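Serine acetyltransferase (PDB 6WYE) probably catalyses the transfer of an acetyl group from acetyl-CoA to L-serine, giving O-acetyl-L-serine in the first step of cysteine biosynthesis. Local coordinates at residues His134-Tyr146 and Met161-Leu175. Residues are numbered along the deposited sequence; the frame is centred on the assembly and turned at random.
Sequences HAIQAHRINHRLY and MSEVFGVDIHPAARL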
ATOM      1  N   HIS A 134     -10.746 -21.183   0.935  1.00 27.08           N
ATOM      2  CA  HIS A 134      -9.584 -20.506   1.505  1.00 26.83           C
ATOM      3  C   HIS A 134      -9.575 -20.617   3.029  1.00 25.74           C
ATOM      4  O   HIS A 134      -8.545 -20.940   3.633  1.00 26.65           O
ATOM      5  CB  HIS A 134      -9.561 -19.029   1.087  1.00 25.33           C
ATOM      6  CG  HIS A 134      -9.523 -18.824  -0.393  1.00 28.14           C
ATOM      7  ND1 HIS A 134     -10.161 -17.775  -1.015  1.00 28.14           N
ATOM      8  CD2 HIS A 134      -8.935 -19.546  -1.379  1.00 27.86           C
ATOM      9  CE1 HIS A 134      -9.972 -17.860  -2.323  1.00 28.62           C
ATOM     10  NE2 HIS A 134      -9.226 -18.921  -2.569  1.00 28.21           N
ATOM     11  N   ALA A 135     -10.726 -20.384   3.667  1.00 26.50           N
ATOM     12  CA  ALA A 135     -10.758 -20.376   5.130  1.00 27.50           C
ATOM     13  C   ALA A 135     -10.427 -21.750   5.700  1.00 29.14           C
ATOM     14  O   ALA A 135      -9.687 -21.856   6.686  1.00 30.93           O
ATOM     15  CB  ALA A 135     -12.127 -19.916   5.635  1.00 23.07           C
ATOM     16  N   ILE A 136     -10.969 -22.809   5.088  1.00 24.72           N
ATOM     17  CA  ILE A 136     -10.700 -24.164   5.556  1.00 27.51           C
ATOM     18  C   ILE A 136      -9.207 -24.458   5.495  1.00 29.61           C
ATOM     19  O   ILE A 136      -8.617 -24.967   6.452  1.00 31.73           O
ATOM     20  CB  ILE A 136     -11.490 -25.192   4.715  1.00 30.16           C
ATOM     21  CG1 ILE A 136     -12.997 -25.133   4.982  1.00 29.65           C
ATOM     22  CG2 ILE A 136     -10.959 -26.615   4.941  1.00 29.15           C
ATOM     23  CD1 ILE A 136     -13.365 -25.310   6.417  1.00 35.32           C
ATOM     24  N   GLN A 137      -8.585 -24.180   4.346  1.00 30.89           N
ATOM     25  CA  GLN A 137      -7.171 -24.502   4.189  1.00 31.40           C
ATOM     26  C   GLN A 137      -6.305 -23.609   5.064  1.00 31.23           C
ATOM     27  O   GLN A 137      -5.305 -24.076   5.621  1.00 34.00           O
ATOM     28  CB  GLN A 137      -6.740 -24.402   2.724  1.00 31.87           C
ATOM     29  CG  GLN A 137      -7.609 -25.166   1.699  1.00 31.53           C
ATOM     30  CD  GLN A 137      -8.259 -26.428   2.247  1.00 31.69           C
ATOM     31  OE1 GLN A 137      -7.639 -27.199   2.984  1.00 31.43           O
ATOM     32  NE2 GLN A 137      -9.519 -26.651   1.870  1.00 31.28           N
ATOM     33  N   ALA A 138      -6.651 -22.320   5.186  1.00 27.66           N
ATOM     34  CA  ALA A 138      -5.935 -21.484   6.144  1.00 28.00           C
ATOM     35  C   ALA A 138      -6.030 -22.078   7.540  1.00 30.49           C
ATOM     36  O   ALA A 138      -5.054 -22.051   8.299  1.00 32.88           O
ATOM     37  CB  ALA A 138      -6.479 -20.052   6.143  1.00 28.52           C
ATOM     38  N   HIS A 139      -7.195 -22.633   7.901  1.00 28.90           N
ATOM     39  CA  HIS A 139      -7.298 -23.213   9.241  1.00 30.15           C
ATOM     40  C   HIS A 139      -6.416 -24.446   9.390  1.00 29.44           C
ATOM     41  O   HIS A 139      -5.758 -24.618  10.421  1.00 31.24           O
ATOM     42  CB  HIS A 139      -8.728 -23.588   9.596  1.00 32.21           C
ATOM     43  CG  HIS A 139      -8.790 -24.510  10.777  1.00 34.54           C
ATOM     44  ND1 HIS A 139      -8.534 -24.082  12.064  1.00 36.14           N
ATOM     45  CD2 HIS A 139      -8.959 -25.853  10.855  1.00 35.51           C
ATOM     46  CE1 HIS A 139      -8.599 -25.112  12.889  1.00 37.33           C
ATOM     47  NE2 HIS A 139      -8.857 -26.198  12.179  1.00 35.60           N
ATOM     48  N   ARG A 140      -6.389 -25.312   8.376  1.00 29.92           N
ATOM     49  CA  ARG A 140      -5.535 -26.499   8.445  1.00 32.44           C
ATOM     50  C   ARG A 140      -4.096 -26.115   8.758  1.00 34.19           C
ATOM     51  O   ARG A 140      -3.470 -26.680   9.664  1.00 35.89           O
ATOM     52  CB  ARG A 140      -5.599 -27.273   7.126  1.00 32.35           C
ATOM     53  CG  ARG A 140      -6.923 -27.891   6.804  1.00 32.44           C
ATOM     54  CD  ARG A 140      -6.789 -28.814   5.588  1.00 31.52           C
ATOM     55  NE  ARG A 140      -8.089 -29.147   5.015  1.00 34.11           N
ATOM     56  CZ  ARG A 140      -8.969 -29.963   5.593  1.00 35.21           C
ATOM     57  NH1 ARG A 140      -8.686 -30.541   6.757  1.00 32.59           N
ATOM     58  NH2 ARG A 140     -10.130 -30.210   5.006  1.00 34.72           N
ATOM     59  N   ILE A 141      -3.560 -25.122   8.044  1.00 33.84           N
ATOM     60  CA  ILE A 141      -2.221 -24.635   8.377  1.00 35.36           C
ATOM     61  C   ILE A 141      -2.213 -24.009   9.767  1.00 35.16           C
ATOM     62  O   ILE A 141      -1.307 -24.259  10.577  1.00 33.70           O
ATOM     63  CB  ILE A 141      -1.728 -23.641   7.310  1.00 37.90           C
ATOM     64  CG1 ILE A 141      -1.773 -24.290   5.926  1.00 37.22           C
ATOM     65  CG2 ILE A 141      -0.318 -23.166   7.644  1.00 39.24           C
ATOM     66  CD1 ILE A 141      -1.457 -23.332   4.790  1.00 40.10           C
ATOM     67  N   ASN A 142      -3.231 -23.198  10.077  1.00 36.45           N
ATOM     68  CA  ASN A 142      -3.305 -22.581  11.400  1.00 35.56           C
ATOM     69  C   ASN A 142      -3.281 -23.630  12.500  1.00 37.46           C
ATOM     70  O   ASN A 142      -2.605 -23.452  13.524  1.00 35.71           O
ATOM     71  CB  ASN A 142      -4.562 -21.722  11.527  1.00 36.68           C
ATOM     72  CG  ASN A 142      -4.280 -20.412  12.214  1.00 39.46           C
ATOM     73  OD1 ASN A 142      -3.194 -19.853  12.058  1.00 37.72           O
ATOM     74  ND2 ASN A 142      -5.241 -19.917  12.993  1.00 38.31           N
ATOM     75  N   HIS A 143      -4.001 -24.734  12.295  1.00 34.43           N
ATOM     76  CA  HIS A 143      -4.024 -25.805  13.280  1.00 36.54           C
ATOM     77  C   HIS A 143      -2.632 -26.390  13.479  1.00 38.25           C
ATOM     78  O   HIS A 143      -2.212 -26.638  14.617  1.00 40.51           O
ATOM     79  CB  HIS A 143      -5.016 -26.885  12.838  1.00 34.43           C
ATOM     80  CG  HIS A 143      -5.243 -27.954  13.858  1.00 38.38           C
ATOM     81  ND1 HIS A 143      -5.651 -27.682  15.147  1.00 40.15           N
ATOM     82  CD2 HIS A 143      -5.132 -29.302  13.775  1.00 40.18           C
ATOM     83  CE1 HIS A 143      -5.782 -28.815  15.813  1.00 40.54           C
ATOM     84  NE2 HIS A 143      -5.470 -29.814  15.004  1.00 39.32           N
ATOM     85  N   ARG A 144      -1.892 -26.585  12.382  1.00 37.42           N
ATOM     86  CA  ARG A 144      -0.518 -27.080  12.471  1.00 41.80           C
ATOM     87  C   ARG A 144       0.373 -26.110  13.247  1.00 41.88           C
ATOM     88  O   ARG A 144       1.177 -26.532  14.086  1.00 41.91           O
ATOM     89  CB  ARG A 144       0.021 -27.341  11.057  1.00 47.88           C
ATOM     90  CG  ARG A 144       1.539 -27.571  10.901  1.00 53.70           C
ATOM     91  CD  ARG A 144       2.129 -28.574  11.896  1.00 58.44           C
ATOM     92  NE  ARG A 144       1.495 -29.884  11.809  1.00 62.69           N
ATOM     93  CZ  ARG A 144       1.315 -30.701  12.844  1.00 62.64           C
ATOM     94  NH1 ARG A 144       1.733 -30.346  14.054  1.00 62.54           N
ATOM     95  NH2 ARG A 144       0.725 -31.875  12.662  1.00 61.81           N
ATOM     96  N   LEU A 145       0.263 -24.809  12.963  1.00 41.27           N
ATOM     97  CA  LEU A 145       1.045 -23.812  13.693  1.00 42.14           C
ATOM     98  C   LEU A 145       0.721 -23.850  15.183  1.00 43.22           C
ATOM     99  O   LEU A 145       1.604 -23.661  16.030  1.00 41.77           O
ATOM    100  CB  LEU A 145       0.778 -22.422  13.112  1.00 38.38           C
ATOM    101  CG  LEU A 145       1.311 -22.211  11.698  1.00 41.60           C
ATOM    102  CD1 LEU A 145       0.973 -20.824  11.176  1.00 39.84           C
ATOM    103  CD2 LEU A 145       2.831 -22.444  11.691  1.00 41.27           C
ATOM    104  N   TYR A 146      -0.549 -24.072  15.513  1.00 45.42           N
ATOM    105  CA  TYR A 146      -0.981 -24.154  16.902  1.00 45.80           C
ATOM    106  C   TYR A 146      -0.376 -25.369  17.595  1.00 49.31           C
ATOM    107  O   TYR A 146       0.145 -25.265  18.713  1.00 51.64           O
ATOM    108  CB  TYR A 146      -2.514 -24.220  16.942  1.00 45.23           C
ATOM    109  CG  TYR A 146      -3.159 -24.198  18.309  1.00 42.99           C
ATOM    110  CD1 TYR A 146      -3.344 -23.007  18.992  1.00 44.66           C
ATOM    111  CD2 TYR A 146      -3.638 -25.363  18.890  1.00 44.47           C
ATOM    112  CE1 TYR A 146      -3.962 -22.983  20.245  1.00 46.16           C
ATOM    113  CE2 TYR A 146      -4.249 -25.350  20.134  1.00 45.14           C
ATOM    114  CZ  TYR A 146      -4.408 -24.160  20.807  1.00 46.10           C
ATOM    115  OH  TYR A 146      -5.022 -24.148  22.048  1.00 47.88           O
ATOM    116  N   MET A 161      -8.151 -14.285   9.565  1.00 27.30           N
ATOM    117  CA  MET A 161      -9.150 -15.082   8.857  1.00 28.10           C
ATOM    118  C   MET A 161     -10.557 -14.567   9.117  1.00 28.23           C
ATOM    119  O   MET A 161     -11.396 -14.543   8.209  1.00 25.52           O
ATOM    120  CB  MET A 161      -9.060 -16.543   9.286  1.00 27.14           C
ATOM    121  CG  MET A 161      -7.857 -17.313   8.713  1.00 36.59           C
ATOM    122  SD  MET A 161      -7.491 -18.781   9.712  1.00 41.25           S
ATOM    123  CE  MET A 161      -9.021 -19.702   9.512  1.00 39.83           C
ATOM    124  N   SER A 162     -10.857 -14.229  10.371  1.00 27.69           N
ATOM    125  CA  SER A 162     -12.194 -13.745  10.679  1.00 24.94           C
ATOM    126  C   SER A 162     -12.462 -12.414   9.975  1.00 24.55           C
ATOM    127  O   SER A 162     -13.559 -12.186   9.448  1.00 25.66           O
ATOM    128  CB  SER A 162     -12.368 -13.643  12.190  1.00 25.51           C
ATOM    129  OG  SER A 162     -13.668 -13.213  12.508  1.00 26.99           O
ATOM    130  N   GLU A 163     -11.464 -11.526   9.952  1.00 26.17           N
ATOM    131  CA  GLU A 163     -11.610 -10.244   9.271  1.00 29.74           C
ATOM    132  C   GLU A 163     -11.766 -10.423   7.766  1.00 28.49           C
ATOM    133  O   GLU A 163     -12.669  -9.845   7.156  1.00 29.79           O
ATOM    134  CB  GLU A 163     -10.404  -9.349   9.577  1.00 30.54           C
ATOM    135  CG  GLU A 163     -10.429  -8.750  10.964  1.00 33.28           C
ATOM    136  CD  GLU A 163      -9.200  -7.912  11.224  1.00 40.33           C
ATOM    137  OE1 GLU A 163      -8.209  -8.070  10.472  1.00 41.15           O
ATOM    138  OE2 GLU A 163      -9.229  -7.097  12.167  1.00 43.06           O
ATOM    139  N   VAL A 164     -10.886 -11.217   7.147  1.00 25.60           N
ATOM    140  CA  VAL A 164     -10.822 -11.238   5.686  1.00 27.31           C
ATOM    141  C   VAL A 164     -11.881 -12.156   5.108  1.00 29.99           C
ATOM    142  O   VAL A 164     -12.514 -11.828   4.093  1.00 29.78           O
ATOM    143  CB  VAL A 164      -9.415 -11.658   5.214  1.00 27.16           C
ATOM    144  CG1 VAL A 164      -9.396 -11.861   3.694  1.00 29.35           C
ATOM    145  CG2 VAL A 164      -8.370 -10.616   5.635  1.00 28.34           C
ATOM    146  N   PHE A 165     -12.099 -13.313   5.742  1.00 29.01           N
ATOM    147  CA  PHE A 165     -13.021 -14.316   5.230  1.00 26.76           C
ATOM    148  C   PHE A 165     -14.378 -14.291   5.918  1.00 27.69           C
ATOM    149  O   PHE A 165     -15.298 -14.954   5.443  1.00 26.28           O
ATOM    150  CB  PHE A 165     -12.426 -15.728   5.371  1.00 26.49           C
ATOM    151  CG  PHE A 165     -11.117 -15.933   4.631  1.00 27.50           C
ATOM    152  CD1 PHE A 165     -10.881 -15.313   3.413  1.00 25.85           C
ATOM    153  CD2 PHE A 165     -10.129 -16.757   5.161  1.00 27.17           C
ATOM    154  CE1 PHE A 165      -9.687 -15.506   2.733  1.00 28.49           C
ATOM    155  CE2 PHE A 165      -8.935 -16.956   4.489  1.00 29.65           C
ATOM    156  CZ  PHE A 165      -8.714 -16.335   3.261  1.00 29.61           C
ATOM    157  N   GLY A 166     -14.539 -13.527   6.997  1.00 27.75           N
ATOM    158  CA  GLY A 166     -15.780 -13.606   7.738  1.00 27.36           C
ATOM    159  C   GLY A 166     -15.990 -14.955   8.390  1.00 27.58           C
ATOM    160  O   GLY A 166     -17.125 -15.325   8.674  1.00 28.09           O
ATOM    161  N   VAL A 167     -14.909 -15.690   8.649  1.00 29.34           N
ATOM    162  CA  VAL A 167     -14.957 -17.049   9.176  1.00 28.07           C
ATOM    163  C   VAL A 167     -14.123 -17.092  10.449  1.00 27.50           C
ATOM    164  O   VAL A 167     -12.968 -16.656  10.451  1.00 27.09           O
ATOM    165  CB  VAL A 167     -14.425 -18.070   8.153  1.00 30.84           C
ATOM    166  CG1 VAL A 167     -14.261 -19.427   8.817  1.00 30.56           C
ATOM    167  CG2 VAL A 167     -15.349 -18.187   6.936  1.00 29.29           C
ATOM    168  N   ASP A 168     -14.694 -17.622  11.526  1.00 24.46           N
ATOM    169  CA  ASP A 168     -13.991 -17.686  12.804  1.00 25.71           C
ATOM    170  C   ASP A 168     -13.844 -19.154  13.187  1.00 26.30           C
ATOM    171  O   ASP A 168     -14.802 -19.775  13.652  1.00 26.25           O
ATOM    172  CB  ASP A 168     -14.736 -16.880  13.878  1.00 25.21           C
ATOM    173  CG  ASP A 168     -13.965 -16.780  15.179  1.00 29.23           C
ATOM    174  OD1 ASP A 168     -13.042 -17.593  15.400  1.00 30.52           O
ATOM    175  OD2 ASP A 168     -14.274 -15.881  15.994  1.00 29.92           O
ATOM    176  N   ILE A 169     -12.654 -19.712  12.992  1.00 26.67           N
ATOM    177  CA  ILE A 169     -12.357 -21.079  13.404  1.00 27.86           C
ATOM    178  C   ILE A 169     -11.200 -21.037  14.401  1.00 28.33           C
ATOM    179  O   ILE A 169     -10.105 -20.560  14.075  1.00 28.00           O
ATOM    180  CB  ILE A 169     -12.020 -21.980  12.207  1.00 29.09           C
ATOM    181  CG1 ILE A 169     -13.156 -21.970  11.173  1.00 30.07           C
ATOM    182  CG2 ILE A 169     -11.718 -23.410  12.680  1.00 29.68           C
ATOM    183  CD1 ILE A 169     -12.727 -22.550   9.822  1.00 29.59           C
ATOM    184  N   HIS A 170     -11.438 -21.549  15.601  1.00 27.23           N
ATOM    185  CA  HIS A 170     -10.389 -21.621  16.607  1.00 31.34           C
ATOM    186  C   HIS A 170      -9.263 -22.536  16.127  1.00 29.85           C
ATOM    187  O   HIS A 170      -9.533 -23.593  15.562  1.00 30.96           O
ATOM    188  CB  HIS A 170     -10.963 -22.151  17.926  1.00 32.07           C
ATOM    189  CG  HIS A 170     -10.043 -21.970  19.090  1.00 32.24           C
ATOM    190  ND1 HIS A 170      -8.967 -22.801  19.323  1.00 33.03           N
ATOM    191  CD2 HIS A 170     -10.012 -21.028  20.066  1.00 33.46           C
ATOM    192  CE1 HIS A 170      -8.319 -22.384  20.400  1.00 33.25           C
ATOM    193  NE2 HIS A 170      -8.934 -21.313  20.871  1.00 34.07           N
ATOM    194  N   PRO A 171      -7.998 -22.167  16.337  1.00 32.35           N
ATOM    195  CA  PRO A 171      -6.892 -23.003  15.825  1.00 31.44           C
ATOM    196  C   PRO A 171      -6.911 -24.435  16.325  1.00 35.24           C
ATOM    197  O   PRO A 171      -6.336 -25.315  15.659  1.00 34.39           O
ATOM    198  CB  PRO A 171      -5.633 -22.268  16.321  1.00 32.78           C
ATOM    199  CG  PRO A 171      -6.072 -20.913  16.623  1.00 32.68           C
ATOM    200  CD  PRO A 171      -7.500 -20.991  17.064  1.00 29.06           C
ATOM    201  N   ALA A 172      -7.540 -24.698  17.476  1.00 36.07           N
ATOM    202  CA  ALA A 172      -7.604 -26.041  18.032  1.00 36.12           C
ATOM    203  C   ALA A 172      -8.694 -26.906  17.405  1.00 39.71           C
ATOM    204  O   ALA A 172      -8.691 -28.123  17.618  1.00 42.89           O
ATOM    205  CB  ALA A 172      -7.801 -25.964  19.552  1.00 36.15           C
ATOM    206  N   ALA A 173      -9.607 -26.330  16.625  1.00 37.80           N
ATOM    207  CA  ALA A 173     -10.636 -27.132  15.979  1.00 36.44           C
ATOM    208  C   ALA A 173      -9.999 -28.136  15.021  1.00 35.96           C
ATOM    209  O   ALA A 173      -8.990 -27.844  14.368  1.00 31.64           O
ATOM    210  CB  ALA A 173     -11.615 -26.233  15.222  1.00 35.44           C
ATOM    211  N   ARG A 174     -10.599 -29.321  14.940  1.00 38.16           N
ATOM    212  CA  ARG A 174     -10.073 -30.434  14.151  1.00 39.70           C
ATOM    213  C   ARG A 174     -11.006 -30.726  12.979  1.00 37.45           C
ATOM    214  O   ARG A 174     -12.188 -31.015  13.179  1.00 41.70           O
ATOM    215  CB  ARG A 174      -9.905 -31.678  15.029  1.00 44.77           C
ATOM    216  CG  ARG A 174      -8.633 -31.669  15.896  1.00 48.98           C
ATOM    217  CD  ARG A 174      -8.743 -32.621  17.085  1.00 53.74           C
ATOM    218  NE  ARG A 174      -9.223 -33.953  16.704  1.00 56.83           N
ATOM    219  CZ  ARG A 174      -9.950 -34.739  17.499  1.00 57.08           C
ATOM    220  NH1 ARG A 174     -10.286 -34.330  18.721  1.00 56.83           N
ATOM    221  NH2 ARG A 174     -10.345 -35.931  17.077  1.00 58.55           N
ATOM    222  N   LEU A 175     -10.468 -30.670  11.761  1.00 35.41           N
ATOM    223  CA  LEU A 175     -11.257 -30.770  10.537  1.00 39.18           C
ATOM    224  C   LEU A 175     -10.770 -31.938   9.692  1.00 40.30           C
ATOM    225  O   LEU A 175      -9.577 -32.016   9.371  1.00 41.00           O
ATOM    226  CB  LEU A 175     -11.159 -29.475   9.719  1.00 41.13           C
ATOM    227  CG  LEU A 175     -12.216 -28.381   9.927  1.00 40.48           C
ATOM    228  CD1 LEU A 175     -12.436 -28.091  11.390  1.00 39.75           C
ATOM    229  CD2 LEU A 175     -11.809 -27.107   9.199  1.00 40.01           C
TER
HETATM  230  O   HOH W   1      -7.777 -21.313  12.899  1.00 33.29           O
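H139 of helix 134-146 reaches into the first turn of the left-handed parallel beta-helix, the hexapeptide-repeat fold of this family, where strands 168-169 and 174-175 start two of its sheets. Its CB rests on CE of M161, whose side chain is a knob among A135, A138, H139 and N142; the small A135 and A138 let the thioether lie close to the helix. With CG anti to the backbone N (chi1 164°), the ring is carried toward the first beta-helix turn. CG2 of I169 lies over one face, a CH-pi contact 3.6 Å from the ring centroid, while H139 CD2 meets CD2 of L175 at 3.5 Å. ND1 shares a water with O of I169 and ND2 of N142, which also bonds to O of A154, and H139 CE1 comes 3.2 Å from O of H170. At the tip, H139 NE2 donates to O of A173 (2.7 Å); the oxygen lies in the ring plane, whereas NE2 stands well above the carbonyl plane. Histidine suits this buried place because a flat ring can pack a face against I169 while both edge nitrogens find polar partners.

Two helical turns on from H139, the ring of Y146 covers P171 and A172 in the H170-A173 beta turn, its face turned to the H170 edge in an offset edge-to-face pair. R140 sends NH1 weakly to O of L175, and NH2 to D109. Between R140 and Y146, H143 ND1 donates nearly straight (161°) to O of P171, in the carbonyl plane, at 2.5 Å.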